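Local coordinates for protein peptide methionine sulfoxide reductase msrA/msrB (Neisseria gonorrhoeae, PDB 2H30) that probably acts as a thioredoxin-like thiol-disulfide exchange domain, passing electrons from DsbD to the downstream methionine sulfoxide reductases of PilB, at residues A[43-48]-A[75-80]. The protein carries 2 engineered substitutions. Residues are numbered along the deposited sequence; the frame is centred on the assembly and turned at random.
Sequences IKFWAS and ITVASP
K44 and W46 bond to I75 and V77 through the backbone, pairing strands 41-45 and 73-78 in parallel. K44 N donates to I75 O at 2.9 Å. K44 O accepts V77 N at 2.8 Å. W46 N then reaches V77 O at 3.1 Å. Beyond the last bridge the chains part, and one water spans the gap: it donates to W46 O and accepts from S79 N.

One side-chain hydrogen bond crosses the contact. The indole of W46 swings back over the neighbouring strand because CG sits between its own backbone N and carbonyl carbon (chi1 65°). NE1 then meets T76 OG1 at 3.0 Å, at the indole edge but 16° out of the ring plane. OG1 also bonds P104 O, so this buried hydroxyl has two partners. A78 CB packs against the indole, 4.2 Å from W46 CE2.

Apolar contacts fill the sheet face that carries I43, F45, I75 and V77. I43 and I75 run side by side, CG1 to CG1 at 3.8 Å. The other branch of I43, CG2, meets V77 CG2 at 3.5 Å and also lies over the rim of one F45 ring face. V77 CB approaches F45 CD2 at 3.8 Å. M20 of helix 16-20 touches both isoleucines. On the other face K44 CB meets T76 CG2, while the extended lysine chain leads away to a salt bridge with E56 in helix 51-64.

This is the beta-alpha-beta core of a thioredoxin fold. W46 also touches the CxxC pair C50 and C53, probably the redox site. The bond from NE1 restrains the rotation of the indole, so T76, itself held by P104 O, probably positions a residue that touches these cysteines.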
loop_
_atom_site.group_PDB
_atom_site.type_symbol
_atom_site.label_atom_id
_atom_site.label_comp_id
_atom_site.label_asym_id
_atom_site.label_seq_id
_atom_site.Cartn_x
_atom_site.Cartn_y
_atom_site.Cartn_z
ATOM N N ILE A 43 -2.489 1.528 3.065
ATOM C CA ILE A 43 -1.642 1.449 1.857
ATOM C C ILE A 43 -0.243 1.025 2.227
ATOM O O ILE A 43 0.377 1.652 3.108
ATOM C CB ILE A 43 -1.514 2.810 1.170
ATOM C CG1 ILE A 43 -2.913 3.348 0.817
ATOM C CG2 ILE A 43 -0.617 2.686 -0.080
ATOM C CD1 ILE A 43 -2.826 4.789 0.307
ATOM N N LYS A 44 0.259 0.008 1.578
ATOM C CA LYS A 44 1.682 -0.412 1.775
ATOM C C LYS A 44 2.501 0.083 0.573
ATOM O O LYS A 44 2.157 -0.323 -0.567
ATOM C CB LYS A 44 1.774 -1.936 1.797
ATOM C CG LYS A 44 3.235 -2.369 2.095
ATOM C CD LYS A 44 3.359 -3.859 2.100
ATOM C CE LYS A 44 4.670 -4.178 2.931
ATOM N NZ LYS A 44 4.596 -5.550 3.285
ATOM N N PHE A 45 3.533 0.894 0.846
ATOM C CA PHE A 45 4.470 1.364 -0.195
ATOM C C PHE A 45 5.657 0.428 -0.183
ATOM O O PHE A 45 6.220 0.122 0.887
ATOM C CB PHE A 45 4.953 2.788 0.126
ATOM C CG PHE A 45 3.847 3.798 0.054
ATOM C CD1 PHE A 45 2.996 4.015 1.136
ATOM C CD2 PHE A 45 3.627 4.473 -1.130
ATOM C CE1 PHE A 45 1.950 4.963 1.012
ATOM C CE2 PHE A 45 2.600 5.443 -1.253
ATOM C CZ PHE A 45 1.750 5.690 -0.196
ATOM N N TRP A 46 6.086 0.047 -1.380
ATOM C CA TRP A 46 7.188 -0.901 -1.512
ATOM C C TRP A 46 7.925 -0.720 -2.831
ATOM O O TRP A 46 7.496 0.069 -3.686
ATOM C CB TRP A 46 6.660 -2.342 -1.370
ATOM C CG TRP A 46 5.710 -2.788 -2.447
ATOM C CD1 TRP A 46 4.360 -2.502 -2.522
ATOM C CD2 TRP A 46 5.993 -3.678 -3.524
ATOM N NE1 TRP A 46 3.803 -3.144 -3.645
ATOM C CE2 TRP A 46 4.809 -3.829 -4.282
ATOM C CE3 TRP A 46 7.173 -4.282 -3.973
ATOM C CZ2 TRP A 46 4.724 -4.647 -5.400
ATOM C CZ3 TRP A 46 7.095 -5.082 -5.127
ATOM C CH2 TRP A 46 5.898 -5.253 -5.832
ATOM N N ALA A 47 9.049 -1.448 -2.978
ATOM C CA ALA A 47 9.836 -1.460 -4.201
ATOM C C ALA A 47 10.368 -2.839 -4.462
ATOM O O ALA A 47 10.642 -3.594 -3.517
ATOM C CB ALA A 47 10.987 -0.489 -4.123
ATOM N N SER A 48 10.596 -3.083 -5.745
ATOM C CA SER A 48 11.083 -4.413 -6.217
ATOM C C SER A 48 12.478 -4.722 -5.659
ATOM O O SER A 48 12.832 -5.901 -5.529
ATOM C CB SER A 48 11.117 -4.462 -7.736
ATOM O OG SER A 48 12.071 -3.526 -8.215
ATOM N N ILE A 75 -4.488 -1.856 -0.007
ATOM C CA ILE A 75 -3.810 -1.781 -1.297
ATOM C C ILE A 75 -2.311 -1.579 -1.135
ATOM O O ILE A 75 -1.848 -1.222 -0.047
ATOM C CB ILE A 75 -4.409 -0.684 -2.181
ATOM C CG1 ILE A 75 -4.137 0.644 -1.551
ATOM C CG2 ILE A 75 -5.942 -0.914 -2.406
ATOM C CD1 ILE A 75 -4.389 1.789 -2.500
ATOM N N THR A 76 -1.566 -1.842 -2.197
ATOM C CA THR A 76 -0.126 -1.555 -2.141
ATOM C C THR A 76 0.199 -0.612 -3.302
ATOM O O THR A 76 -0.542 -0.591 -4.297
ATOM C CB THR A 76 0.760 -2.823 -2.218
ATOM O OG1 THR A 76 0.834 -3.292 -3.573
ATOM C CG2 THR A 76 0.164 -3.909 -1.269
ATOM N N VAL A 77 1.287 0.124 -3.154
ATOM C CA VAL A 77 1.745 1.057 -4.181
ATOM C C VAL A 77 3.217 0.792 -4.479
ATOM O O VAL A 77 4.054 0.846 -3.579
ATOM C CB VAL A 77 1.618 2.465 -3.715
ATOM C CG1 VAL A 77 2.262 3.443 -4.753
ATOM C CG2 VAL A 77 0.114 2.814 -3.537
ATOM N N ALA A 78 3.484 0.554 -5.768
ATOM C CA ALA A 78 4.864 0.561 -6.289
ATOM C C ALA A 78 4.963 1.792 -7.170
ATOM O O ALA A 78 3.962 2.225 -7.711
ATOM C CB ALA A 78 5.187 -0.664 -7.084
ATOM N N SER A 79 6.174 2.333 -7.273
ATOM C CA SER A 79 6.370 3.681 -7.880
ATOM C C SER A 79 7.431 3.612 -8.959
ATOM O O SER A 79 8.587 3.953 -8.701
ATOM C CB SER A 79 6.704 4.710 -6.787
ATOM O OG SER A 79 5.637 4.826 -5.845
ATOM N N PRO A 80 7.047 3.148 -10.155
ATOM C CA PRO A 80 8.058 3.021 -11.238
ATOM C C PRO A 80 8.848 4.309 -11.463
ATOM O O PRO A 80 8.290 5.404 -11.470
ATOM C CB PRO A 80 7.205 2.668 -12.466
ATOM C CG PRO A 80 6.028 1.862 -11.891
ATOM C CD PRO A 80 5.730 2.659 -10.583
HETATM O O HOH W 1 8.431 1.104 -6.023
#